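Local atomic coordinates of Spermidine/putrescine ABC transporter, periplasmic binding protein (Treponema pallidum, PDB entry 2V84), a protein that probably binds polyamines such as spermidine and putrescine in the periplasm, as the substrate receptor of an ABC importer. Residues 166-171 with 321-326; 129-134 with 253-258; 187-192 with 331-336; 61-66 with 81-86. All coordinates share one frame; numbering follows the deposited sequence. Where two conformers were deposited one is given.

Interaction 1: 166-171 with 321-326; sequences MREVMG and TLKTDV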
loop_
_atom_site.group_PDB
_atom_site.type_symbol
_atom_site.label_atom_id
_atom_site.label_comp_id
_atom_site.label_asym_id
_atom_site.label_seq_id
_atom_site.Cartn_x
_atom_site.Cartn_y
_atom_site.Cartn_z
ATOM N N MET A 166 4.327 -4.371 10.678
ATOM C CA MET A 166 5.718 -4.215 11.105
ATOM C C MET A 166 6.534 -3.231 10.270
ATOM O O MET A 166 7.280 -2.425 10.813
ATOM C CB MET A 166 6.425 -5.573 11.081
ATOM C CG MET A 166 7.926 -5.515 11.339
ATOM S SD MET A 166 8.628 -7.159 11.352
ATOM C CE MET A 166 8.610 -7.497 9.579
ATOM N N ARG A 167 6.439 -3.330 8.948
ATOM C CA ARG A 167 7.228 -2.442 8.086
ATOM C C ARG A 167 6.718 -0.996 8.125
ATOM O O ARG A 167 7.522 -0.065 8.053
ATOM C CB ARG A 167 7.366 -2.987 6.657
ATOM C CG ARG A 167 8.021 -4.340 6.585
ATOM C CD ARG A 167 9.521 -4.319 6.968
ATOM N NE ARG A 167 10.256 -3.173 6.415
ATOM C CZ ARG A 167 10.866 -3.152 5.229
ATOM N NH1 ARG A 167 10.827 -4.202 4.424
ATOM N NH2 ARG A 167 11.503 -2.052 4.833
ATOM N N GLU A 168 5.403 -0.822 8.260
ATOM C CA GLU A 168 4.809 0.523 8.421
ATOM C C GLU A 168 5.203 1.195 9.722
ATOM O O GLU A 168 5.587 2.370 9.728
ATOM C CB GLU A 168 3.270 0.496 8.340
ATOM C CG GLU A 168 2.660 0.260 6.946
ATOM C CD GLU A 168 3.052 1.259 5.853
ATOM O OE1 GLU A 168 3.696 2.301 6.086
ATOM O OE2 GLU A 168 2.718 0.970 4.703
ATOM N N VAL A 169 5.086 0.465 10.833
ATOM C CA VAL A 169 5.354 1.054 12.146
ATOM C C VAL A 169 6.853 1.259 12.386
ATOM O O VAL A 169 7.282 2.363 12.737
ATOM C CB VAL A 169 4.625 0.283 13.279
ATOM C CG1 VAL A 169 4.918 0.893 14.655
ATOM C CG2 VAL A 169 3.103 0.364 13.022
ATOM N N MET A 170 7.642 0.217 12.141
ATOM C CA MET A 170 9.105 0.359 12.192
ATOM C C MET A 170 9.586 1.437 11.220
ATOM O O MET A 170 10.483 2.239 11.546
ATOM C CB MET A 170 9.822 -0.973 11.919
ATOM C CG MET A 170 9.746 -1.998 13.059
ATOM S SD MET A 170 10.375 -1.412 14.665
ATOM C CE MET A 170 12.127 -1.632 14.355
ATOM N N GLY A 171 8.981 1.462 10.033
ATOM C CA GLY A 171 9.330 2.436 8.999
ATOM C C GLY A 171 9.101 3.866 9.444
ATOM O O GLY A 171 9.967 4.723 9.271
ATOM N N THR A 321 9.980 7.343 1.341
ATOM C CA THR A 321 10.876 6.264 0.941
ATOM C C THR A 321 10.093 5.006 0.650
ATOM O O THR A 321 9.353 4.526 1.493
ATOM C CB THR A 321 11.973 5.972 2.016
ATOM O OG1 THR A 321 12.817 7.121 2.161
ATOM C CG2 THR A 321 12.892 4.791 1.603
ATOM N N LEU A 322 10.284 4.470 -0.556
ATOM C CA LEU A 322 9.639 3.227 -0.977
ATOM C C LEU A 322 10.124 2.060 -0.125
ATOM O O LEU A 322 11.321 1.856 0.003
ATOM C CB LEU A 322 9.958 2.963 -2.469
ATOM C CG LEU A 322 9.198 1.818 -3.132
ATOM C CD1 LEU A 322 7.736 2.232 -3.286
ATOM C CD2 LEU A 322 9.805 1.407 -4.483
ATOM N N LYS A 323 9.191 1.298 0.453
ATOM C CA LYS A 323 9.551 0.121 1.246
ATOM C C LYS A 323 10.081 -0.959 0.320
ATOM O O LYS A 323 9.466 -1.282 -0.715
ATOM C CB LYS A 323 8.335 -0.414 2.010
ATOM C CG LYS A 323 7.852 0.499 3.144
ATOM C CD LYS A 323 6.563 -0.075 3.747
ATOM C CE LYS A 323 5.407 0.005 2.763
ATOM N NZ LYS A 323 4.148 -0.609 3.321
ATOM N N THR A 324 11.234 -1.510 0.679
ATOM C CA THR A 324 11.892 -2.459 -0.191
ATOM C C THR A 324 12.203 -3.733 0.564
ATOM O O THR A 324 12.017 -3.821 1.779
ATOM C CB THR A 324 13.237 -1.902 -0.734
ATOM O OG1 THR A 324 14.132 -1.725 0.359
ATOM C CG2 THR A 324 13.043 -0.572 -1.472
ATOM N N ASP A 325 12.677 -4.724 -0.172
ATOM C CA ASP A 325 13.156 -5.941 0.431
ATOM C C ASP A 325 14.454 -5.692 1.197
ATOM O O ASP A 325 15.471 -5.275 0.621
ATOM C CB ASP A 325 13.359 -7.007 -0.638
ATOM C CG ASP A 325 13.599 -8.361 -0.047
ATOM O OD1 ASP A 325 12.902 -8.720 0.926
ATOM O OD2 ASP A 325 14.497 -9.060 -0.547
ATOM N N VAL A 326 14.408 -5.955 2.498
ATOM C CA VAL A 326 15.583 -5.786 3.381
ATOM C C VAL A 326 16.472 -7.036 3.516
ATOM O O VAL A 326 17.535 -6.991 4.164
ATOM C CB VAL A 326 15.185 -5.249 4.778
ATOM C CG1 VAL A 326 14.610 -3.852 4.642
ATOM C CG2 VAL A 326 14.188 -6.181 5.480
#
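Polar side chains of Arg167 and Glu168, at the start of helix 166-176, bond to Lys323 and Thr324 and pack against Val326 in a buried contact just beyond the short strand 321-322. A long, flexible arginine suits the gap between helix and chain. Its guanidinium reaches the backbone: NH1 donates to Thr324 O at 2.9 Å, nearly straight at 170°, and the acceptor lies in the guanidinium plane. Bends at chi2 and chi3 (-68° and -42°) turn the group to this carbonyl, while Val326 CG1 packs over one guanidinium face, 3.6 Å from NH2. NH2 also bonds to Val181 O, so the planar group is fixed in rotation as well as position. One helix residue on, Glu168 forms a short salt bridge, OE2 to Lys323 NZ at 2.5 Å, with the ammonium above the carboxylate plane. The lysine chain reaches it by a bend at chi3, passing Arg167 CB, 4.2 Å from its CD. Lys323 NZ has a second anionic partner, the sulfonate of a bound buffer molecule; two anions would be expected to favour the charged lysine. Met166, Arg167 and Glu168 belong to a predicted spermidine site. Around the contact, Tyr333 of helix 330-342 touches Arg167, Leu189 and Ala192 of helix 186-200 pack on Met170, and strand 254-260 lies beside Lys323, its Pro254 also touching Glu168.

Interaction 2: 129-134 with 253-258; sequences LGAAGI and SPVYVD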
loop_
_atom_site.group_PDB
_atom_site.type_symbol
_atom_site.label_atom_id
_atom_site.label_comp_id
_atom_site.label_asym_id
_atom_site.label_seq_id
_atom_site.Cartn_x
_atom_site.Cartn_y
_atom_site.Cartn_z
ATOM N N LEU A 129 0.825 3.343 -6.451
ATOM C CA LEU A 129 1.843 3.790 -5.499
ATOM C C LEU A 129 1.152 4.759 -4.561
ATOM O O LEU A 129 0.550 5.733 -5.024
ATOM C CB LEU A 129 2.979 4.509 -6.246
ATOM C CG LEU A 129 4.251 4.925 -5.485
ATOM C CD1 LEU A 129 5.380 5.027 -6.454
ATOM C CD2 LEU A 129 4.055 6.260 -4.733
ATOM N N GLY A 130 1.226 4.510 -3.256
ATOM C CA GLY A 130 0.629 5.469 -2.298
ATOM C C GLY A 130 1.381 5.373 -0.997
ATOM O O GLY A 130 2.506 4.870 -0.958
ATOM N N ALA A 131 0.768 5.858 0.078
ATOM C CA ALA A 131 1.402 5.752 1.388
ATOM C C ALA A 131 0.331 5.836 2.434
ATOM O O ALA A 131 -0.682 6.542 2.266
ATOM C CB ALA A 131 2.438 6.862 1.601
ATOM N N ALA A 132 0.564 5.112 3.525
ATOM C CA ALA A 132 -0.241 5.271 4.734
ATOM C C ALA A 132 0.097 6.623 5.311
ATOM O O ALA A 132 1.159 7.190 5.060
ATOM C CB ALA A 132 0.072 4.173 5.743
ATOM N N GLY A 133 -0.813 7.159 6.095
ATOM C CA GLY A 133 -0.543 8.418 6.762
ATOM C C GLY A 133 -1.314 8.459 8.064
ATOM O O GLY A 133 -1.544 7.425 8.696
ATOM N N ILE A 134 -1.693 9.664 8.475
ATOM C CA ILE A 134 -2.356 9.861 9.760
ATOM C C ILE A 134 -3.601 10.684 9.525
ATOM O O ILE A 134 -3.552 11.689 8.818
ATOM C CB ILE A 134 -1.416 10.635 10.760
ATOM C CG1 ILE A 134 -0.066 9.917 10.909
ATOM C CG2 ILE A 134 -2.101 10.825 12.133
ATOM C CD1 ILE A 134 1.037 10.788 11.525
ATOM N N SER A 253 8.848 9.420 5.079
ATOM C CA SER A 253 7.854 8.435 5.511
ATOM C C SER A 253 7.769 7.253 4.550
ATOM O O SER A 253 7.955 7.426 3.348
ATOM C CB SER A 253 6.478 9.083 5.603
ATOM O OG SER A 253 6.530 10.244 6.398
ATOM N N PRO A 254 7.445 6.057 5.080
ATOM C CA PRO A 254 7.314 4.888 4.215
ATOM C C PRO A 254 6.221 5.021 3.148
ATOM O O PRO A 254 5.081 5.439 3.423
ATOM C CB PRO A 254 6.985 3.736 5.167
ATOM C CG PRO A 254 6.968 4.275 6.538
ATOM C CD PRO A 254 7.177 5.765 6.502
ATOM N N VAL A 255 6.585 4.620 1.933
ATOM C CA VAL A 255 5.729 4.649 0.755
ATOM C C VAL A 255 5.650 3.200 0.217
ATOM O O VAL A 255 6.571 2.422 0.406
ATOM C CB VAL A 255 6.303 5.667 -0.298
ATOM C CG1 VAL A 255 5.546 5.639 -1.609
ATOM C CG2 VAL A 255 6.277 7.094 0.260
ATOM N N TYR A 256 4.538 2.818 -0.405
ATOM C CA TYR A 256 4.425 1.472 -0.996
ATOM C C TYR A 256 4.177 1.535 -2.495
ATOM O O TYR A 256 3.617 2.499 -2.988
ATOM C CB TYR A 256 3.329 0.619 -0.304
ATOM C CG TYR A 256 1.928 1.124 -0.551
ATOM C CD1 TYR A 256 1.257 0.858 -1.762
ATOM C CD2 TYR A 256 1.275 1.868 0.410
ATOM C CE1 TYR A 256 -0.017 1.361 -2.010
ATOM C CE2 TYR A 256 -0.002 2.349 0.187
ATOM C CZ TYR A 256 -0.644 2.096 -1.015
ATOM O OH TYR A 256 -1.904 2.609 -1.223
ATOM N N VAL A 257 4.639 0.519 -3.225
ATOM C CA VAL A 257 4.195 0.313 -4.605
ATOM C C VAL A 257 3.696 -1.132 -4.748
ATOM O O VAL A 257 4.398 -2.068 -4.399
ATOM C CB VAL A 257 5.283 0.646 -5.671
ATOM C CG1 VAL A 257 6.592 -0.105 -5.375
ATOM C CG2 VAL A 257 4.736 0.351 -7.078
ATOM N N ASP A 258 2.457 -1.269 -5.215
ATOM C CA ASP A 258 1.847 -2.570 -5.560
ATOM C C ASP A 258 1.926 -2.768 -7.083
ATOM O O ASP A 258 1.850 -1.788 -7.812
ATOM C CB ASP A 258 0.377 -2.553 -5.146
ATOM C CG ASP A 258 0.187 -2.582 -3.625
ATOM O OD1 ASP A 258 0.988 -3.233 -2.950
ATOM O OD2 ASP A 258 -0.794 -1.979 -3.120
HETATM O O HOH W 1 3.026 3.595 3.257
HETATM O O HOH W 2 3.810 6.546 5.692
#
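Gly130 and Tyr256 form an antiparallel hydrogen-bonded pair, with Tyr256 N to Gly130 O at 2.9 Å and Gly130 N to Tyr256 O at 3.1 Å, and Leu129 faces Val257 in the neighbouring non-hydrogen-bonded pair. The long strand 125-137 and strand 254-260 run through the middle of the chain, an arrangement consistent with the paired connecting strands between the two lobes of a type II periplasmic binding protein. Glycine suits position 130 because the phenol ring lies directly against its backbone: Gly130 CA makes a CH-pi contact over the ring face, 4.1 Å from the Tyr256 ring centroid. Chi1 of 68° sets Tyr256 CG between its own backbone N and carbonyl carbon, folding the ring back across the partner strand. The other sheet face is aliphatic. Leu129 CD2 meets Val255 CG1 at 3.5 Å, the two side chains crossing obliquely, while Leu129 CG packs on Val257 CB. Small Ala131 fits close to the chain, its CB 4.1 Å from Val255 CG2. Past Ala131 the strands splay and water replaces direct pairing: one molecule accepts from Ala132 N near Pro254 O, and another donates to Ala132 O and to Pro254 O, at 2.8 Å from each.

Interaction 3: 187-192 with 331-336; sequences QELAQA and EHYNAH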
loop_
_atom_site.group_PDB
_atom_site.type_symbol
_atom_site.label_atom_id
_atom_site.label_comp_id
_atom_site.label_asym_id
_atom_site.label_seq_id
_atom_site.Cartn_x
_atom_site.Cartn_y
_atom_site.Cartn_z
ATOM N N GLN A 187 21.756 -1.140 15.166
ATOM C CA GLN A 187 21.491 -0.163 16.241
ATOM C C GLN A 187 20.397 0.842 15.878
ATOM O O GLN A 187 19.733 1.380 16.767
ATOM C CB GLN A 187 22.746 0.522 16.816
ATOM C CG GLN A 187 23.847 0.910 15.841
ATOM C CD GLN A 187 24.828 -0.219 15.564
ATOM O OE1 GLN A 187 25.001 -1.135 16.373
ATOM N NE2 GLN A 187 25.487 -0.146 14.422
ATOM N N GLU A 188 20.204 1.074 14.580
ATOM C CA GLU A 188 19.113 1.936 14.112
ATOM C C GLU A 188 17.751 1.283 14.340
ATOM O O GLU A 188 16.792 1.956 14.712
ATOM C CB GLU A 188 19.311 2.321 12.645
ATOM C CG GLU A 188 20.461 3.303 12.441
ATOM C CD GLU A 188 20.747 3.624 10.987
ATOM O OE1 GLU A 188 21.580 4.522 10.741
ATOM O OE2 GLU A 188 20.155 2.990 10.090
ATOM N N LEU A 189 17.682 -0.028 14.120
ATOM C CA LEU A 189 16.471 -0.808 14.371
ATOM C C LEU A 189 16.104 -0.900 15.841
ATOM O O LEU A 189 14.937 -0.755 16.201
ATOM C CB LEU A 189 16.601 -2.204 13.753
ATOM C CG LEU A 189 16.594 -2.200 12.221
ATOM C CD1 LEU A 189 16.983 -3.549 11.631
ATOM C CD2 LEU A 189 15.235 -1.754 11.684
ATOM N N ALA A 190 17.101 -1.142 16.692
ATOM C CA ALA A 190 16.903 -1.133 18.137
ATOM C C ALA A 190 16.401 0.228 18.630
ATOM O O ALA A 190 15.513 0.311 19.489
ATOM C CB ALA A 190 18.213 -1.534 18.848
ATOM N N GLN A 191 16.973 1.294 18.082
ATOM C CA GLN A 191 16.558 2.659 18.408
ATOM C C GLN A 191 15.098 2.906 18.010
ATOM O O GLN A 191 14.325 3.497 18.763
ATOM C CB GLN A 191 17.464 3.628 17.654
ATOM C CG GLN A 191 17.416 5.076 18.139
ATOM C CD GLN A 191 18.601 5.883 17.600
ATOM O OE1 GLN A 191 19.657 5.316 17.254
ATOM N NE2 GLN A 191 18.431 7.210 17.526
ATOM N N ALA A 192 14.731 2.435 16.825
ATOM C CA ALA A 192 13.356 2.524 16.334
ATOM C C ALA A 192 12.409 1.729 17.233
ATOM O O ALA A 192 11.323 2.197 17.575
ATOM C CB ALA A 192 13.281 2.024 14.896
ATOM N N GLU A 331 15.216 -10.526 9.975
ATOM C CA GLU A 331 15.258 -11.213 11.266
ATOM C C GLU A 331 15.322 -10.252 12.446
ATOM O O GLU A 331 14.773 -10.540 13.509
ATOM C CB GLU A 331 16.408 -12.227 11.329
ATOM C CG GLU A 331 16.043 -13.633 10.834
ATOM C CD GLU A 331 15.372 -13.641 9.461
ATOM O OE1 GLU A 331 16.067 -13.896 8.453
ATOM O OE2 GLU A 331 14.146 -13.385 9.387
ATOM N N HIS A 332 15.983 -9.113 12.252
ATOM C CA HIS A 332 16.076 -8.092 13.293
ATOM C C HIS A 332 14.769 -7.332 13.404
ATOM O O HIS A 332 14.323 -7.019 14.502
ATOM C CB HIS A 332 17.219 -7.120 13.014
ATOM C CG HIS A 332 18.517 -7.796 12.708
ATOM N ND1 HIS A 332 19.156 -8.623 13.606
ATOM C CD2 HIS A 332 19.287 -7.782 11.596
ATOM C CE1 HIS A 332 20.264 -9.088 13.062
ATOM N NE2 HIS A 332 20.368 -8.589 11.841
ATOM N N TYR A 333 14.163 -7.032 12.259
ATOM C CA TYR A 333 12.831 -6.432 12.230
ATOM C C TYR A 333 11.831 -7.318 12.964
ATOM O O TYR A 333 11.079 -6.836 13.810
ATOM C CB TYR A 333 12.356 -6.222 10.791
ATOM C CG TYR A 333 12.961 -5.051 10.050
ATOM C CD1 TYR A 333 14.217 -5.156 9.444
ATOM C CD2 TYR A 333 12.258 -3.859 9.910
ATOM C CE1 TYR A 333 14.767 -4.087 8.742
ATOM C CE2 TYR A 333 12.790 -2.781 9.207
ATOM C CZ TYR A 333 14.049 -2.909 8.622
ATOM O OH TYR A 333 14.587 -1.854 7.933
ATOM N N ASN A 334 11.827 -8.612 12.643
ATOM C CA ASN A 334 10.918 -9.573 13.285
ATOM C C ASN A 334 11.032 -9.631 14.800
ATOM O O ASN A 334 10.020 -9.681 15.506
ATOM C CB ASN A 334 11.154 -10.981 12.764
ATOM C CG ASN A 334 10.511 -11.248 11.419
ATOM O OD1 ASN A 334 9.961 -10.365 10.774
ATOM N ND2 ASN A 334 10.590 -12.502 10.985
ATOM N N ALA A 335 12.282 -9.667 15.272
ATOM C CA ALA A 335 12.618 -9.806 16.684
ATOM C C ALA A 335 12.197 -8.594 17.488
ATOM O O ALA A 335 11.681 -8.726 18.597
ATOM C CB ALA A 335 14.117 -10.065 16.854
ATOM N N HIS A 336 12.395 -7.407 16.923
ATOM C CA HIS A 336 11.943 -6.190 17.570
ATOM C C HIS A 336 10.418 -6.072 17.510
ATOM O O HIS A 336 9.784 -5.698 18.499
ATOM C CB HIS A 336 12.597 -4.963 16.934
ATOM C CG HIS A 336 14.045 -4.805 17.279
ATOM N ND1 HIS A 336 14.479 -4.532 18.559
ATOM C CD2 HIS A 336 15.160 -4.874 16.513
ATOM C CE1 HIS A 336 15.797 -4.448 18.569
ATOM N NE2 HIS A 336 16.235 -4.647 17.339
#
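Leu189 stands with its branched end against the face of the Tyr333 ring, the two side chains crossing at about a right angle. Its CD2 makes a CH-pi contact, 3.7 Å from the ring centroid and 19° off the normal, displaced toward the hydroxyl end, where CZ is 3.5 Å away. The other methyl, CD1, touches both the ring, at Tyr333 CE1, and His332 CB (3.8 Å), so the fork of the leucine is held by two successive residues of the partner helix. One turn further along, the His336 imidazole lies flat against the backbone of helix 186-200: Leu189 O sits 4.1 Å above its plane, over the centre, and His336 CE1 touches Ala190 CA at 3.5 Å. Alanine suits this spot, since its single methyl lets the imidazole approach the main chain. Helices 186-200 and 330-342 run nearly parallel here, 21° apart, with axes 10.1 Å from each other. The Tyr333 hydroxyl bonds to Thr183 O, in the turn before helix 186-200, which anchors the far end of the ring that Leu189 packs on. With no hydrogen bond between the two segments, the helices are joined here by van der Waals and CH-pi contacts, which depend on close fit of shape.

Interaction 4: 61-66 with 81-86; sequences EDMFAK and GDFVSI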
loop_
_atom_site.group_PDB
_atom_site.type_symbol
_atom_site.label_atom_id
_atom_site.label_comp_id
_atom_site.label_asym_id
_atom_site.label_seq_id
_atom_site.Cartn_x
_atom_site.Cartn_y
_atom_site.Cartn_z
ATOM N N GLU A 61 1.602 -11.807 3.028
ATOM C CA GLU A 61 2.045 -13.087 3.594
ATOM C C GLU A 61 1.123 -14.185 3.096
ATOM O O GLU A 61 1.575 -15.222 2.611
ATOM C CB GLU A 61 2.041 -13.067 5.128
ATOM C CG GLU A 61 3.270 -12.433 5.758
ATOM C CD GLU A 61 4.570 -13.071 5.312
ATOM O OE1 GLU A 61 4.575 -14.273 4.964
ATOM O OE2 GLU A 61 5.594 -12.358 5.310
ATOM N N ASP A 62 -0.178 -13.929 3.208
ATOM C CA ASP A 62 -1.210 -14.897 2.788
ATOM C C ASP A 62 -1.162 -15.212 1.277
ATOM O O ASP A 62 -1.225 -16.372 0.865
ATOM C CB ASP A 62 -2.594 -14.336 3.132
ATOM C CG ASP A 62 -2.945 -14.477 4.597
ATOM O OD1 ASP A 62 -2.296 -15.280 5.310
ATOM O OD2 ASP A 62 -3.887 -13.777 5.041
ATOM N N MET A 63 -1.074 -14.158 0.465
ATOM C CA MET A 63 -0.872 -14.271 -0.973
ATOM C C MET A 63 0.336 -15.126 -1.235
ATOM O O MET A 63 0.274 -16.062 -2.040
ATOM C CB MET A 63 -0.637 -12.888 -1.584
ATOM C CG MET A 63 -0.198 -12.913 -3.049
ATOM S SD MET A 63 1.575 -13.167 -3.369
ATOM C CE MET A 63 2.219 -11.633 -2.691
ATOM N N PHE A 64 1.440 -14.792 -0.561
ATOM C CA PHE A 64 2.719 -15.454 -0.807
ATOM C C PHE A 64 2.565 -16.941 -0.572
ATOM O O PHE A 64 3.069 -17.745 -1.355
ATOM C CB PHE A 64 3.828 -14.871 0.083
ATOM C CG PHE A 64 5.157 -15.530 -0.099
ATOM C CD1 PHE A 64 6.061 -15.053 -1.047
ATOM C CD2 PHE A 64 5.501 -16.658 0.653
ATOM C CE1 PHE A 64 7.294 -15.672 -1.236
ATOM C CE2 PHE A 64 6.729 -17.285 0.472
ATOM C CZ PHE A 64 7.628 -16.798 -0.479
ATOM N N ALA A 65 1.852 -17.287 0.505
ATOM C CA ALA A 65 1.620 -18.680 0.909
ATOM C C ALA A 65 0.952 -19.520 -0.158
ATOM O O ALA A 65 1.273 -20.700 -0.319
ATOM C CB ALA A 65 0.790 -18.720 2.162
ATOM N N LYS A 66 0.005 -18.931 -0.877
ATOM C CA LYS A 66 -0.668 -19.653 -1.957
ATOM C C LYS A 66 0.244 -19.842 -3.159
ATOM O O LYS A 66 0.113 -20.826 -3.901
ATOM C CB LYS A 66 -1.945 -18.928 -2.359
ATOM C CG LYS A 66 -3.089 -19.853 -2.713
ATOM C CD LYS A 66 -4.344 -19.346 -2.047
ATOM C CE LYS A 66 -5.590 -19.864 -2.717
ATOM N NZ LYS A 66 -6.758 -19.031 -2.303
ATOM N N GLY A 81 6.271 -3.878 -3.342
ATOM C CA GLY A 81 7.630 -3.886 -3.931
ATOM C C GLY A 81 8.590 -4.813 -3.226
ATOM O O GLY A 81 9.406 -5.492 -3.862
ATOM N N ASP A 82 8.498 -4.866 -1.898
ATOM C CA ASP A 82 9.337 -5.803 -1.153
ATOM C C ASP A 82 9.027 -7.256 -1.516
ATOM O O ASP A 82 9.942 -8.070 -1.672
ATOM C CB ASP A 82 9.298 -5.547 0.373
ATOM C CG ASP A 82 7.892 -5.426 0.927
ATOM O OD1 ASP A 82 6.993 -4.943 0.207
ATOM O OD2 ASP A 82 7.688 -5.796 2.106
ATOM N N PHE A 83 7.750 -7.578 -1.696
ATOM C CA PHE A 83 7.370 -8.934 -2.105
ATOM C C PHE A 83 7.647 -9.233 -3.572
ATOM O O PHE A 83 7.835 -10.396 -3.928
ATOM C CB PHE A 83 5.915 -9.243 -1.753
ATOM C CG PHE A 83 5.736 -9.661 -0.333
ATOM C CD1 PHE A 83 5.640 -8.698 0.669
ATOM C CD2 PHE A 83 5.713 -11.011 0.017
ATOM C CE1 PHE A 83 5.507 -9.082 1.997
ATOM C CE2 PHE A 83 5.566 -11.397 1.358
ATOM C CZ PHE A 83 5.465 -10.422 2.335
ATOM N N VAL A 84 7.714 -8.216 -4.438
ATOM C CA VAL A 84 8.183 -8.521 -5.809
ATOM C C VAL A 84 9.652 -8.984 -5.790
ATOM O O VAL A 84 10.026 -9.992 -6.461
ATOM C CB VAL A 84 7.954 -7.361 -6.799
ATOM C CG1 VAL A 84 8.591 -7.690 -8.169
ATOM C CG2 VAL A 84 6.453 -7.114 -6.976
ATOM N N SER A 85 10.474 -8.277 -5.021
ATOM C CA SER A 85 11.899 -8.585 -4.917
ATOM C C SER A 85 12.148 -9.959 -4.275
ATOM O O SER A 85 12.921 -10.773 -4.803
ATOM C CB SER A 85 12.625 -7.459 -4.185
ATOM O OG SER A 85 13.982 -7.796 -3.886
ATOM N N ILE A 86 11.468 -10.228 -3.160
ATOM C CA ILE A 86 11.494 -11.557 -2.509
ATOM C C ILE A 86 11.130 -12.665 -3.487
ATOM O O ILE A 86 11.834 -13.691 -3.574
ATOM C CB ILE A 86 10.509 -11.629 -1.277
ATOM C CG1 ILE A 86 11.011 -10.773 -0.113
ATOM C CG2 ILE A 86 10.297 -13.070 -0.827
ATOM C CD1 ILE A 86 9.915 -10.335 0.892
#
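Glu61, near the start of helix 60-67, brings its carboxylate to the rim of the Phe83 ring, OE2 lying in the ring plane 3.6 Å from CZ. The carboxylate is turned 73° to the ring. Glu61 was modelled in two conformers, so any attraction between this oxygen and the ring-edge hydrogens is doubtful. The bend at chi2 (-56°) swings the group over from a CB that points away from helix 81-89. Met63 follows, its thioether chain inclined toward the same ring, with CE 4.5 Å from Phe83 CD2; a flexible methionine suits this looser, buried fit. Both helices belong to the alpha/beta lobe built round the parallel sheet of strands 51-57, 26-32 and 76-77: helix 60-67 comes after strand 51-57, helix 81-89 after strand 76-77. Their directions differ by 24°, and with 11.6 Å between the axes, long or bulky side chains meet in the gap, the phenylalanines chief among them. Phe64 reaches in with CG anti to its backbone N (chi1 179°). Its CB meets Phe83 CE2 at 4.1 Å, the two side chains crossing at about a right angle, and further out CE1 packs on Ile86 CG2 at 4.0 Å. Leu92 and Met87 also touch the Phe64 side chain.

How the interactions relate
Interactions 1 and 2 are buried, interaction 2 closest to the centre; interaction 3 is partly buried farther out, and interaction 4 lies at the surface. The first two share a sheet: strand 321-322 pairs with strand 254-260, Thr321 O lying 2.8 Å from Val255 N, so the salt bridge of one and the backbone pairing of the other join the same framework. Helix 166-176 links interaction 1 to interaction 3, where Met170 meets Leu189 and Arg167 meets Tyr333. From segment 321-326 of interaction 1, Thr324 and Asp325 pack against helix 81-89 of interaction 4. Charge and backbone bonds dominate in the two buried contacts; in the two helix pairs, chiefly aromatic and aliphatic contacts replace them. Interactions 3 and 4 do not touch.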